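Local coordinates for cell division control protein 45 cdc45 putative (Entamoeba histolytica, PDB 6CC2) that probably acts as a subunit of the CMG replicative helicase that unwinds DNA during eukaryotic chromosome replication, as its Cdc45 relatives do, at residues V208-Q211 / Y212-K216; Y268-L271 / F272-E276; N404-L407 / V408-I412; C420-E423 / A424-Y427; L454-A457 / S458-Y462. All coordinates share one frame; numbering follows the deposited sequence.

Contact 1. Residues V208-Q211 / Y212-K216; sequences VCDQ and YISLK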
loop_
_atom_site.group_PDB
_atom_site.type_symbol
_atom_site.label_atom_id
_atom_site.label_comp_id
_atom_site.label_asym_id
_atom_site.label_seq_id
_atom_site.Cartn_x
_atom_site.Cartn_y
_atom_site.Cartn_z
ATOM N N VAL A 208 -9.532 -0.123 2.907
ATOM C CA VAL A 208 -9.175 -1.001 4.004
ATOM C C VAL A 208 -8.513 -2.276 3.484
ATOM O O VAL A 208 -7.641 -2.831 4.139
ATOM C CB VAL A 208 -10.381 -1.308 4.898
ATOM C CG1 VAL A 208 -11.382 -2.199 4.217
ATOM C CG2 VAL A 208 -9.899 -1.954 6.213
ATOM N N CYS A 209 -8.903 -2.752 2.296
ATOM C CA CYS A 209 -8.163 -3.838 1.675
ATOM C C CYS A 209 -6.703 -3.436 1.440
ATOM O O CYS A 209 -5.792 -4.249 1.641
ATOM C CB CYS A 209 -8.803 -4.237 0.346
ATOM S SG CYS A 209 -10.351 -5.117 0.530
ATOM N N ASP A 210 -6.471 -2.192 1.002
ATOM C CA ASP A 210 -5.094 -1.695 0.838
ATOM C C ASP A 210 -4.328 -1.779 2.155
ATOM O O ASP A 210 -3.172 -2.224 2.195
ATOM C CB ASP A 210 -5.115 -0.260 0.312
ATOM C CG ASP A 210 -3.719 0.339 0.207
ATOM O OD1 ASP A 210 -2.837 -0.308 -0.406
ATOM O OD2 ASP A 210 -3.499 1.473 0.735
ATOM N N GLN A 211 -4.949 -1.338 3.256
ATOM C CA GLN A 211 -4.272 -1.452 4.554
ATOM C C GLN A 211 -3.884 -2.893 4.863
ATOM O O GLN A 211 -2.789 -3.158 5.382
ATOM C CB GLN A 211 -5.167 -0.939 5.673
ATOM C CG GLN A 211 -5.304 0.560 5.753
ATOM C CD GLN A 211 -6.037 0.934 7.023
ATOM O OE1 GLN A 211 -7.142 0.459 7.275
ATOM N NE2 GLN A 211 -5.396 1.759 7.850
ATOM N N TYR A 212 -4.771 -3.842 4.596
ATOM C CA TYR A 212 -4.475 -5.237 4.937
ATOM C C TYR A 212 -3.397 -5.796 4.019
ATOM O O TYR A 212 -2.441 -6.433 4.483
ATOM C CB TYR A 212 -5.765 -6.081 4.876
ATOM C CG TYR A 212 -5.579 -7.524 5.235
ATOM C CD1 TYR A 212 -5.333 -7.928 6.557
ATOM C CD2 TYR A 212 -5.633 -8.513 4.253
ATOM C CE1 TYR A 212 -5.162 -9.254 6.885
ATOM C CE2 TYR A 212 -5.472 -9.857 4.576
ATOM C CZ TYR A 212 -5.228 -10.223 5.886
ATOM O OH TYR A 212 -5.049 -11.551 6.200
ATOM N N ILE A 213 -3.524 -5.580 2.696
ATOM C CA ILE A 213 -2.486 -5.994 1.758
ATOM C C ILE A 213 -1.130 -5.427 2.160
ATOM O O ILE A 213 -0.093 -6.100 2.045
ATOM C CB ILE A 213 -2.861 -5.545 0.327
ATOM C CG1 ILE A 213 -4.030 -6.357 -0.181
ATOM C CG2 ILE A 213 -1.668 -5.672 -0.606
ATOM C CD1 ILE A 213 -4.698 -5.778 -1.456
ATOM N N SER A 214 -1.118 -4.155 2.589
ATOM C CA SER A 214 0.119 -3.444 2.884
ATOM C C SER A 214 0.700 -3.791 4.250
ATOM O O SER A 214 1.731 -3.211 4.629
ATOM C CB SER A 214 -0.123 -1.934 2.792
ATOM O OG SER A 214 -0.462 -1.560 1.473
ATOM N N LEU A 215 0.066 -4.699 5.001
ATOM C CA LEU A 215 0.547 -5.174 6.287
ATOM C C LEU A 215 0.441 -4.125 7.399
ATOM O O LEU A 215 1.169 -4.187 8.398
ATOM C CB LEU A 215 1.999 -5.683 6.186
ATOM C CG LEU A 215 2.225 -6.634 5.019
ATOM C CD1 LEU A 215 3.661 -7.138 5.021
ATOM C CD2 LEU A 215 1.272 -7.804 5.061
ATOM N N LYS A 216 -0.546 -3.235 7.294
ATOM C CA LYS A 216 -0.759 -2.188 8.280
ATOM C C LYS A 216 -1.836 -2.544 9.306
ATOM O O LYS A 216 -1.832 -1.981 10.413
ATOM C CB LYS A 216 -1.153 -0.887 7.571
ATOM C CG LYS A 216 -0.026 -0.324 6.731
ATOM C CD LYS A 216 -0.451 0.850 5.897
ATOM C CE LYS A 216 0.748 1.379 5.087
ATOM N NZ LYS A 216 0.345 2.426 4.119
HETATM O O HOH W 1 -2.510 1.701 3.186
#
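Ser214 comes back to Asp210 twice, both times at the same carbonyl. Its backbone N reaches Asp210 O at 2.8 Å, and its hydroxyl donates to that oxygen from the opposite face of the carbonyl plane, Ser214 OG lying 2.9 Å from Asp210 O and well above the plane. The hydroxyl is folded back beside its own N, anti to the carbonyl carbon (chi1 -64°), which places it over the turn before. One residue earlier, Ile213 N bonds to Cys209 O at 2.8 Å.

The carboxylate of Asp210 looks outward for partners. Its OD2 accepts from the backbone N of Asp34, at the start of helix 33-48, and also from a water 2.7 Å from Asp210 OD2. The same water accepts from the ammonium group, 3.1 Å from Lys216 NZ. Acid and base are thus linked through water, with no direct ion pair between them. Gln211 sends its amide NE2 to Ser179 O, while its backbone O is taken by Lys216 N at 2.9 Å (N-H...O angle 161°).

Beside that bond runs a second, Leu215 N to Tyr212 O at 3.1 Å, and Leu215 itself has a positive phi of 71°. Positive phi at Leu215, with bonds running back into the last turn, marks the Schellman motif that closes the C-terminal end of helix 199-213.

Contact 2. Residues Y268-L271 / F272-E276; sequences YDSL and FHTRE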
loop_
_atom_site.group_PDB
_atom_site.type_symbol
_atom_site.label_atom_id
_atom_site.label_comp_id
_atom_site.label_asym_id
_atom_site.label_seq_id
_atom_site.Cartn_x
_atom_site.Cartn_y
_atom_site.Cartn_z
ATOM N N TYR A 268 -2.554 -22.099 -10.320
ATOM C CA TYR A 268 -1.146 -22.432 -10.162
ATOM C C TYR A 268 -0.329 -21.212 -9.781
ATOM O O TYR A 268 0.419 -21.236 -8.801
ATOM C CB TYR A 268 -0.639 -23.039 -11.469
ATOM C CG TYR A 268 0.748 -23.616 -11.431
ATOM C CD1 TYR A 268 0.963 -24.940 -11.065
ATOM C CD2 TYR A 268 1.834 -22.848 -11.785
ATOM C CE1 TYR A 268 2.226 -25.487 -11.046
ATOM C CE2 TYR A 268 3.122 -23.386 -11.765
ATOM C CZ TYR A 268 3.306 -24.702 -11.391
ATOM O OH TYR A 268 4.566 -25.236 -11.366
ATOM N N ASP A 269 -0.458 -20.133 -10.551
ATOM C CA ASP A 269 0.384 -18.972 -10.331
ATOM C C ASP A 269 -0.134 -18.080 -9.216
ATOM O O ASP A 269 0.665 -17.473 -8.502
ATOM C CB ASP A 269 0.512 -18.200 -11.626
ATOM C CG ASP A 269 1.660 -18.727 -12.486
ATOM O OD1 ASP A 269 2.697 -19.097 -11.901
ATOM O OD2 ASP A 269 1.511 -18.801 -13.711
ATOM N N SER A 270 -1.451 -18.014 -9.009
ATOM C CA SER A 270 -1.951 -17.225 -7.886
ATOM C C SER A 270 -1.454 -17.811 -6.576
ATOM O O SER A 270 -0.974 -17.098 -5.691
ATOM C CB SER A 270 -3.477 -17.164 -7.928
ATOM O OG SER A 270 -3.978 -16.444 -6.812
ATOM N N LEU A 271 -1.556 -19.127 -6.436
ATOM C CA LEU A 271 -1.098 -19.766 -5.206
ATOM C C LEU A 271 0.394 -19.574 -4.995
ATOM O O LEU A 271 0.835 -19.259 -3.888
ATOM C CB LEU A 271 -1.442 -21.258 -5.234
ATOM C CG LEU A 271 -1.032 -22.088 -4.029
ATOM C CD1 LEU A 271 -1.608 -21.543 -2.747
ATOM C CD2 LEU A 271 -1.463 -23.537 -4.242
ATOM N N PHE A 272 1.186 -19.730 -6.053
ATOM C CA PHE A 272 2.642 -19.635 -5.912
ATOM C C PHE A 272 3.087 -18.226 -5.545
ATOM O O PHE A 272 4.128 -18.063 -4.907
ATOM C CB PHE A 272 3.317 -20.085 -7.209
ATOM C CG PHE A 272 4.807 -20.330 -7.068
ATOM C CD1 PHE A 272 5.277 -21.521 -6.560
ATOM C CD2 PHE A 272 5.705 -19.358 -7.437
ATOM C CE1 PHE A 272 6.627 -21.745 -6.430
ATOM C CE2 PHE A 272 7.078 -19.573 -7.304
ATOM C CZ PHE A 272 7.526 -20.769 -6.800
ATOM N N HIS A 273 2.332 -17.204 -5.914
ATOM C CA HIS A 273 2.730 -15.814 -5.693
ATOM C C HIS A 273 2.026 -15.140 -4.520
ATOM O O HIS A 273 2.246 -13.947 -4.286
ATOM C CB HIS A 273 2.508 -15.018 -6.972
ATOM C CG HIS A 273 3.414 -15.442 -8.084
ATOM N ND1 HIS A 273 3.132 -16.517 -8.906
ATOM C CD2 HIS A 273 4.620 -14.964 -8.492
ATOM C CE1 HIS A 273 4.118 -16.675 -9.773
ATOM N NE2 HIS A 273 5.035 -15.755 -9.538
ATOM N N THR A 274 1.192 -15.858 -3.781
ATOM C CA THR A 274 0.583 -15.329 -2.561
ATOM C C THR A 274 1.596 -15.521 -1.426
ATOM O O THR A 274 1.856 -16.636 -0.981
ATOM C CB THR A 274 -0.741 -16.016 -2.273
ATOM O OG1 THR A 274 -1.637 -15.799 -3.392
ATOM C CG2 THR A 274 -1.374 -15.455 -1.012
ATOM N N ARG A 275 2.177 -14.406 -0.968
ATOM C CA ARG A 275 3.424 -14.468 -0.240
ATOM C C ARG A 275 3.306 -15.209 1.080
ATOM O O ARG A 275 4.197 -15.991 1.430
ATOM C CB ARG A 275 3.966 -13.051 -0.023
ATOM C CG ARG A 275 4.220 -12.372 -1.339
ATOM C CD ARG A 275 4.762 -10.961 -1.203
ATOM N NE ARG A 275 4.784 -10.326 -2.514
ATOM C CZ ARG A 275 5.154 -9.067 -2.738
ATOM N NH1 ARG A 275 5.542 -8.292 -1.726
ATOM N NH2 ARG A 275 5.116 -8.581 -3.972
ATOM N N GLU A 276 2.266 -14.923 1.858
ATOM C CA GLU A 276 2.174 -15.560 3.171
ATOM C C GLU A 276 1.927 -17.052 3.028
ATOM O O GLU A 276 2.456 -17.851 3.799
ATOM C CB GLU A 276 1.052 -14.925 4.003
ATOM C CG GLU A 276 0.847 -15.635 5.355
ATOM C CD GLU A 276 -0.163 -14.939 6.257
ATOM O OE1 GLU A 276 -0.177 -13.689 6.296
ATOM O OE2 GLU A 276 -0.944 -15.647 6.927
#
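Asp269 O is gripped by two donors from His273. The imidazole ND1 comes to Asp269 O at 2.7 Å, with the oxygen almost in the ring plane at its edge, and the backbone N of His273 adds a more bent bond to the same Asp269 O at 3.1 Å. ND1 therefore carries a proton. The ring can turn back in this way because CG sits beside the backbone N, anti to the carbonyl carbon (chi1 -67°). The carboxylate of Asp269 runs alongside the imidazole, its OD1 3.5 Å from His273 CE1, with the two planes 63° apart. The ND1 bond fixes the ring's rotation, and Phe272 CD2 lies over one face, toward the rim.

Next along, Thr274 OG1 donates to Ser270 O at 2.7 Å, approaching from above the carbonyl plane. By contrast, Thr274 N reaches Leu271 O in only a weak bond of 3.4 Å. These residues form a tight junction between two consecutive helices, 267-273 and 275-281, with Thr274 at the N-cap position of the second, although its side chain makes no capping bond. The hydroxyl of Thr274 accepts from Met260 N, and Ser270 OG bonds to Met260 O, which ties the preceding loop to the same turn.

Phe272 N keeps the regular helical bond to Tyr268 O, 3.2 Å. Its ring meets Trp284 edge-to-face, and together with His273 it packs on helix 393-417. The phenol of Tyr268 reaches across to Asp293 on helix 288-298.

Contact 3. Residues N404-L407 / V408-I412; sequences NKNL and VETGI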
loop_
_atom_site.group_PDB
_atom_site.type_symbol
_atom_site.label_atom_id
_atom_site.label_comp_id
_atom_site.label_asym_id
_atom_site.label_seq_id
_atom_site.Cartn_x
_atom_site.Cartn_y
_atom_site.Cartn_z
ATOM N N ASN A 404 4.796 -9.314 -10.040
ATOM C CA ASN A 404 4.979 -10.365 -9.055
ATOM C C ASN A 404 5.687 -11.583 -9.647
ATOM O O ASN A 404 6.502 -12.210 -8.965
ATOM C CB ASN A 404 3.630 -10.730 -8.433
ATOM C CG ASN A 404 3.260 -9.793 -7.295
ATOM O OD1 ASN A 404 3.729 -9.957 -6.169
ATOM N ND2 ASN A 404 2.466 -8.788 -7.590
ATOM N N LYS A 405 5.440 -11.921 -10.922
ATOM C CA LYS A 405 6.173 -13.030 -11.525
ATOM C C LYS A 405 7.665 -12.720 -11.595
ATOM O O LYS A 405 8.499 -13.588 -11.327
ATOM C CB LYS A 405 5.610 -13.334 -12.908
ATOM C CG LYS A 405 4.231 -14.002 -12.827
ATOM C CD LYS A 405 3.537 -14.079 -14.181
ATOM C CE LYS A 405 4.125 -15.134 -15.058
ATOM N NZ LYS A 405 3.270 -15.344 -16.264
ATOM N N ASN A 406 8.011 -11.482 -11.951
ATOM C CA ASN A 406 9.413 -11.097 -12.046
ATOM C C ASN A 406 10.071 -11.046 -10.670
ATOM O O ASN A 406 11.205 -11.526 -10.494
ATOM C CB ASN A 406 9.524 -9.739 -12.741
ATOM C CG ASN A 406 10.954 -9.318 -12.960
ATOM O OD1 ASN A 406 11.846 -10.154 -13.099
ATOM N ND2 ASN A 406 11.183 -8.009 -12.986
ATOM N N LEU A 407 9.385 -10.456 -9.692
ATOM C CA LEU A 407 9.972 -10.275 -8.365
ATOM C C LEU A 407 10.160 -11.608 -7.648
ATOM O O LEU A 407 11.222 -11.862 -7.064
ATOM C CB LEU A 407 9.098 -9.342 -7.538
ATOM C CG LEU A 407 9.071 -7.905 -8.025
ATOM C CD1 LEU A 407 7.952 -7.138 -7.334
ATOM C CD2 LEU A 407 10.432 -7.249 -7.777
ATOM N N VAL A 408 9.140 -12.474 -7.675
ATOM C CA VAL A 408 9.243 -13.767 -6.995
ATOM C C VAL A 408 10.357 -14.601 -7.609
ATOM O O VAL A 408 11.192 -15.183 -6.900
ATOM C CB VAL A 408 7.888 -14.500 -7.032
ATOM C CG1 VAL A 408 8.075 -15.983 -6.632
ATOM C CG2 VAL A 408 6.909 -13.831 -6.127
ATOM N N GLU A 409 10.411 -14.649 -8.943
ATOM C CA GLU A 409 11.456 -15.426 -9.604
ATOM C C GLU A 409 12.845 -14.940 -9.197
ATOM O O GLU A 409 13.710 -15.734 -8.797
ATOM C CB GLU A 409 11.282 -15.348 -11.120
ATOM C CG GLU A 409 12.376 -16.075 -11.908
ATOM C CD GLU A 409 12.174 -15.978 -13.408
ATOM O OE1 GLU A 409 11.667 -16.952 -14.002
ATOM O OE2 GLU A 409 12.513 -14.922 -13.986
ATOM N N THR A 410 13.096 -13.626 -9.323
ATOM C CA THR A 410 14.400 -13.097 -8.936
ATOM C C THR A 410 14.632 -13.278 -7.439
ATOM O O THR A 410 15.731 -13.664 -7.010
ATOM C CB THR A 410 14.475 -11.609 -9.302
ATOM O OG1 THR A 410 14.221 -11.433 -10.699
ATOM C CG2 THR A 410 15.848 -11.021 -8.961
ATOM N N GLY A 411 13.609 -13.010 -6.636
ATOM C CA GLY A 411 13.787 -12.976 -5.198
ATOM C C GLY A 411 14.135 -14.337 -4.639
ATOM O O GLY A 411 14.992 -14.452 -3.752
ATOM N N ILE A 412 13.486 -15.380 -5.146
ATOM C CA ILE A 412 13.804 -16.741 -4.740
ATOM C C ILE A 412 15.274 -17.030 -4.989
ATOM O O ILE A 412 15.966 -17.588 -4.130
ATOM C CB ILE A 412 12.910 -17.753 -5.480
ATOM C CG1 ILE A 412 11.470 -17.651 -4.984
ATOM C CG2 ILE A 412 13.454 -19.169 -5.298
ATOM C CD1 ILE A 412 10.491 -18.482 -5.798
#
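Between Asn404-Leu407 and Val408-Ile412 the backbone bonds come first, each carbonyl of the earlier turn taken by an N-H four residues on. Val408 N lies 2.9 Å from Asn404 O, and Glu409 N makes a longer bond of 3.2 Å to Lys405 O. The bond from Gly411 N to Leu407 O is the shortest of the series at 2.7 Å.

One side chain joins the backbone pattern. Thr410 donates to Asn406 O both through its backbone N, at 3.1 Å, and through its hydroxyl, with Thr410 OG1 3.0 Å from Asn406 O. The two donors arrive from opposite faces of the carbonyl plane, so the oxygen is clasped between them. The threonine can do this because OG1 is set anti to the carbonyl carbon (chi1 -57°), back toward the preceding turn, and its hydroxyl is satisfied within the helix although the residue is buried. This hydroxyl-to-carbonyl bond is a familiar feature of threonines inside helices, here in the long helix 393-417, which packs between the 267-273 region and helices 435-441 and 444-462.

Van der Waals packing follows the buried side of that helix. The methyl Val408 CG2 leans back over the turn and rests against a carbonyl oxygen, 3.3 Å from Asn404 O, while the valine also touches Phe453. Leu407 lies against Phe441 and Gln449, and Gly411, with no side chain, lets Leu454 come close.

Polar ends turn to outside partners: Asn404 gives ND2 to Cys400 O and takes Arg275 NH2 on OD1. Lys405 and Glu409 sit on the exposed side.

Contact 4. Residues C420-E423 / A424-Y427; sequences CFNE and ANKY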
loop_
_atom_site.group_PDB
_atom_site.type_symbol
_atom_site.label_atom_id
_atom_site.label_comp_id
_atom_site.label_asym_id
_atom_site.label_seq_id
_atom_site.Cartn_x
_atom_site.Cartn_y
_atom_site.Cartn_z
ATOM N N CYS A 420 23.249 -12.258 1.217
ATOM C CA CYS A 420 22.291 -11.611 2.110
ATOM C C CYS A 420 22.608 -11.965 3.556
ATOM O O CYS A 420 22.785 -13.143 3.894
ATOM C CB CYS A 420 20.863 -12.031 1.763
ATOM S SG CYS A 420 19.584 -10.973 2.483
ATOM N N PHE A 421 22.697 -10.943 4.403
ATOM C CA PHE A 421 23.048 -11.133 5.803
ATOM C C PHE A 421 22.145 -10.304 6.709
ATOM O O PHE A 421 21.589 -9.284 6.299
ATOM C CB PHE A 421 24.496 -10.745 6.086
ATOM C CG PHE A 421 25.498 -11.460 5.228
ATOM C CD1 PHE A 421 25.984 -12.704 5.602
ATOM C CD2 PHE A 421 25.962 -10.888 4.053
ATOM C CE1 PHE A 421 26.909 -13.367 4.816
ATOM C CE2 PHE A 421 26.889 -11.547 3.265
ATOM C CZ PHE A 421 27.359 -12.787 3.647
ATOM N N ASN A 422 22.021 -10.750 7.965
ATOM C CA ASN A 422 21.338 -9.983 9.021
ATOM C C ASN A 422 22.416 -9.318 9.867
ATOM O O ASN A 422 23.220 -9.978 10.527
ATOM C CB ASN A 422 20.431 -10.897 9.850
ATOM C CG ASN A 422 19.842 -10.215 11.072
ATOM O OD1 ASN A 422 20.257 -9.131 11.471
ATOM N ND2 ASN A 422 18.867 -10.878 11.687
ATOM N N GLU A 423 22.479 -7.992 9.806
ATOM C CA GLU A 423 23.511 -7.242 10.500
ATOM C C GLU A 423 22.923 -6.751 11.814
ATOM O O GLU A 423 22.137 -5.802 11.836
ATOM C CB GLU A 423 24.022 -6.097 9.631
ATOM C CG GLU A 423 24.727 -6.587 8.371
ATOM C CD GLU A 423 25.948 -7.460 8.683
ATOM O OE1 GLU A 423 26.627 -7.207 9.692
ATOM O OE2 GLU A 423 26.207 -8.406 7.919
ATOM N N ALA A 424 23.275 -7.440 12.894
ATOM C CA ALA A 424 23.010 -7.001 14.265
ATOM C C ALA A 424 21.526 -6.819 14.555
ATOM O O ALA A 424 21.152 -6.065 15.470
ATOM C CB ALA A 424 23.768 -5.704 14.569
ATOM N N ASN A 425 20.667 -7.520 13.824
ATOM C CA ASN A 425 19.219 -7.361 13.961
ATOM C C ASN A 425 18.796 -5.907 13.816
ATOM O O ASN A 425 17.832 -5.455 14.427
ATOM C CB ASN A 425 18.730 -7.932 15.285
ATOM C CG ASN A 425 18.792 -9.424 15.307
ATOM O OD1 ASN A 425 18.312 -10.074 14.382
ATOM N ND2 ASN A 425 19.410 -9.972 16.324
ATOM N N LYS A 426 19.520 -5.164 13.003
ATOM C CA LYS A 426 19.161 -3.794 12.645
ATOM C C LYS A 426 18.638 -3.696 11.228
ATOM O O LYS A 426 17.740 -2.896 10.947
ATOM C CB LYS A 426 20.378 -2.881 12.801
ATOM C CG LYS A 426 21.011 -2.894 14.187
ATOM C CD LYS A 426 20.411 -1.831 15.078
ATOM C CE LYS A 426 21.134 -1.762 16.417
ATOM N NZ LYS A 426 20.678 -0.597 17.219
ATOM N N TYR A 427 19.187 -4.492 10.319
ATOM C CA TYR A 427 18.783 -4.494 8.934
ATOM C C TYR A 427 19.331 -5.756 8.301
ATOM O O TYR A 427 20.295 -6.346 8.784
ATOM C CB TYR A 427 19.293 -3.257 8.164
ATOM C CG TYR A 427 20.784 -3.061 8.256
ATOM C CD1 TYR A 427 21.353 -2.344 9.301
ATOM C CD2 TYR A 427 21.637 -3.602 7.299
ATOM C CE1 TYR A 427 22.720 -2.185 9.406
ATOM C CE2 TYR A 427 23.007 -3.452 7.406
ATOM C CZ TYR A 427 23.545 -2.743 8.467
ATOM O OH TYR A 427 24.909 -2.564 8.578
#
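Asn422 bridges to Asn425 across the turn of a beta hairpin, the link between strands 419-423 and 427-432. Ala424 and Asn425 both adopt left-handed helical backbone angles, close to a type I' turn, and Lys426 N closes it on Glu423 O at 2.9 Å. Lys426 and Tyr427 then both face Glu423, a classic beta bulge, with Glu423 N bonded to Tyr427 O at 2.9 Å.

The amide of Asn422 works in both directions. With CG swung anti to the backbone N (chi1 172°), its OD1 accepts from Asn425 N at 2.9 Å and its ND2 donates to Asn425 OD1, also at 2.9 Å. The second bond arrives from above the acceptor's carbonyl plane, and the two amide planes are 74° apart.

Tyr427 takes the crowded position between its N and carbonyl carbon (chi1 55°), which lays the ring beneath Glu423; the Tyr427 ring also meets that of Phe540. Glu423 bends at its second torsion, and its CG follows the ring's rim. Glu423 CB sits over the ring face in a CH-pi contact, 3.9 Å from the Tyr427 centroid.

Contact 5. Residues L454-A457 / S458-Y462; sequences LAEA and SSRRY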
loop_
_atom_site.group_PDB
_atom_site.type_symbol
_atom_site.label_atom_id
_atom_site.label_comp_id
_atom_site.label_asym_id
_atom_site.label_seq_id
_atom_site.Cartn_x
_atom_site.Cartn_y
_atom_site.Cartn_z
ATOM N N LEU A 454 12.011 -8.408 -1.119
ATOM C CA LEU A 454 12.957 -9.157 -0.317
ATOM C C LEU A 454 12.781 -8.859 1.159
ATOM O O LEU A 454 12.955 -9.766 1.992
ATOM C CB LEU A 454 14.394 -8.857 -0.763
ATOM C CG LEU A 454 14.779 -9.404 -2.112
ATOM C CD1 LEU A 454 16.125 -8.797 -2.565
ATOM C CD2 LEU A 454 14.906 -10.929 -2.099
ATOM N N ALA A 455 12.418 -7.627 1.512
ATOM C CA ALA A 455 12.191 -7.308 2.908
ATOM C C ALA A 455 11.123 -8.219 3.488
ATOM O O ALA A 455 11.279 -8.770 4.587
ATOM C CB ALA A 455 11.779 -5.834 3.045
ATOM N N GLU A 456 10.015 -8.393 2.750
ATOM C CA GLU A 456 8.952 -9.276 3.198
ATOM C C GLU A 456 9.338 -10.746 3.115
ATOM O O GLU A 456 9.106 -11.493 4.058
ATOM C CB GLU A 456 7.681 -9.023 2.377
ATOM C CG GLU A 456 6.587 -9.997 2.705
ATOM C CD GLU A 456 5.242 -9.630 2.095
ATOM O OE1 GLU A 456 5.184 -8.628 1.298
ATOM O OE2 GLU A 456 4.247 -10.333 2.395
ATOM N N ALA A 457 9.886 -11.191 1.983
ATOM C CA ALA A 457 10.189 -12.607 1.806
ATOM C C ALA A 457 11.188 -13.110 2.837
ATOM O O ALA A 457 11.007 -14.200 3.392
ATOM C CB ALA A 457 10.737 -12.862 0.399
ATOM N N SER A 458 12.253 -12.355 3.084
ATOM C CA SER A 458 13.234 -12.777 4.087
ATOM C C SER A 458 12.633 -12.741 5.485
ATOM O O SER A 458 12.866 -13.651 6.284
ATOM C CB SER A 458 14.490 -11.898 4.017
ATOM O OG SER A 458 14.209 -10.528 4.317
ATOM N N SER A 459 11.817 -11.717 5.791
ATOM C CA SER A 459 11.199 -11.650 7.115
ATOM C C SER A 459 10.278 -12.818 7.367
ATOM O O SER A 459 10.249 -13.366 8.479
ATOM C CB SER A 459 10.422 -10.340 7.267
ATOM O OG SER A 459 11.294 -9.233 7.269
ATOM N N ARG A 460 9.498 -13.216 6.353
ATOM C CA ARG A 460 8.646 -14.397 6.526
ATOM C C ARG A 460 9.464 -15.677 6.640
ATOM O O ARG A 460 9.117 -16.578 7.422
ATOM C CB ARG A 460 7.657 -14.473 5.357
ATOM C CG ARG A 460 6.672 -13.318 5.321
ATOM C CD ARG A 460 5.534 -13.564 4.297
ATOM N NE ARG A 460 4.585 -12.447 4.254
ATOM C CZ ARG A 460 3.555 -12.300 5.045
ATOM N NH1 ARG A 460 3.251 -13.235 5.949
ATOM N NH2 ARG A 460 2.778 -11.221 4.909
ATOM N N ARG A 461 10.538 -15.788 5.875
ATOM C CA ARG A 461 11.335 -17.018 5.887
ATOM C C ARG A 461 11.960 -17.249 7.258
ATOM O O ARG A 461 12.012 -18.384 7.745
ATOM C CB ARG A 461 12.409 -16.941 4.810
ATOM C CG ARG A 461 13.455 -18.051 4.923
ATOM C CD ARG A 461 14.204 -18.190 3.615
ATOM N NE ARG A 461 13.337 -18.725 2.584
ATOM C CZ ARG A 461 13.744 -19.102 1.380
ATOM N NH1 ARG A 461 15.025 -19.008 1.060
ATOM N NH2 ARG A 461 12.871 -19.573 0.502
ATOM N N TYR A 462 12.417 -16.176 7.907
ATOM C CA TYR A 462 13.106 -16.291 9.186
ATOM C C TYR A 462 12.270 -15.846 10.371
ATOM O O TYR A 462 12.753 -15.916 11.521
ATOM C CB TYR A 462 14.424 -15.519 9.116
ATOM C CG TYR A 462 15.308 -16.073 8.027
ATOM C CD1 TYR A 462 15.818 -17.374 8.117
ATOM C CD2 TYR A 462 15.620 -15.332 6.914
ATOM C CE1 TYR A 462 16.597 -17.902 7.109
ATOM C CE2 TYR A 462 16.404 -15.847 5.903
ATOM C CZ TYR A 462 16.899 -17.129 6.010
ATOM O OH TYR A 462 17.686 -17.659 5.010
#
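Leu454-Ala457 and Ser458-Tyr462 are successive turns at the end of helix 444-462, and regular bonds run between them. Ser458 N meets Leu454 O at 2.9 Å, Ser459 N meets Ala455 O at a longer 3.2 Å, and Arg460 N meets Glu456 O at 2.9 Å. Arg461 N continues the series to Ala457 O.

Two hydroxyls double up on these carbonyls by different routes. Ser458 holds OG between its N and carbonyl carbon (chi1 63°), from where OG reaches Leu454 O at 2.7 Å, on the opposite face of the carbonyl from Ser458 N. Ser459 instead sets OG beside its N (chi1 -67°) and meets Ala455 O head-on, Ser459 OG to Ala455 O measuring 2.7 Å. Both serines are buried, and each hydroxyl finds an acceptor one turn back. Ser458 also packs against Phe468 of the neighbouring strand 468-474.

On the other flank Glu456 and Arg460 run side by side in the same direction. The guanidinium grips a single carboxylate oxygen side-on: Arg460 NE is 2.8 Å from Glu456 OE2, on its anti lone pair, and Arg460 NH2 adds a bond to the same OE2 at 3.0 Å. The oxygen stays close to the guanidinium plane although the carboxylate plane is turned 46° from it. Glu456 OE1 is left for a second salt bridge, with Arg275, so the acid lies between two arginines that should help to keep it ionised. This is an i to i+4 salt bridge on helix 444-462, which packs on helix 393-417 and the mixed beta sheet, its charged side toward helix 275-281.

Four contacts are helical and one is a hairpin. Contacts 3 and 5 are buried turns of adjoining helices that touch through Gly411 and Leu454; contacts 1 and 2 are partly buried, at a helix end and a helix junction; contact 4 lies at the surface, on an edge strand of the mixed sheet. Side-chain hydroxyls bonding to carbonyls one turn back recur in contacts 1, 2, 3 and 5, whereas contact 4 uses an asparagine amide that bonds to both backbone and side chain of Asn425, with a CH-pi contact. Polar groups gather where contacts 2, 3 and 5 meet: Arg275 bonds to the amide of Asn404 and the carboxylate of Glu456. Contact 1 reaches that cluster through Leu215, which packs on Arg460 and Glu456.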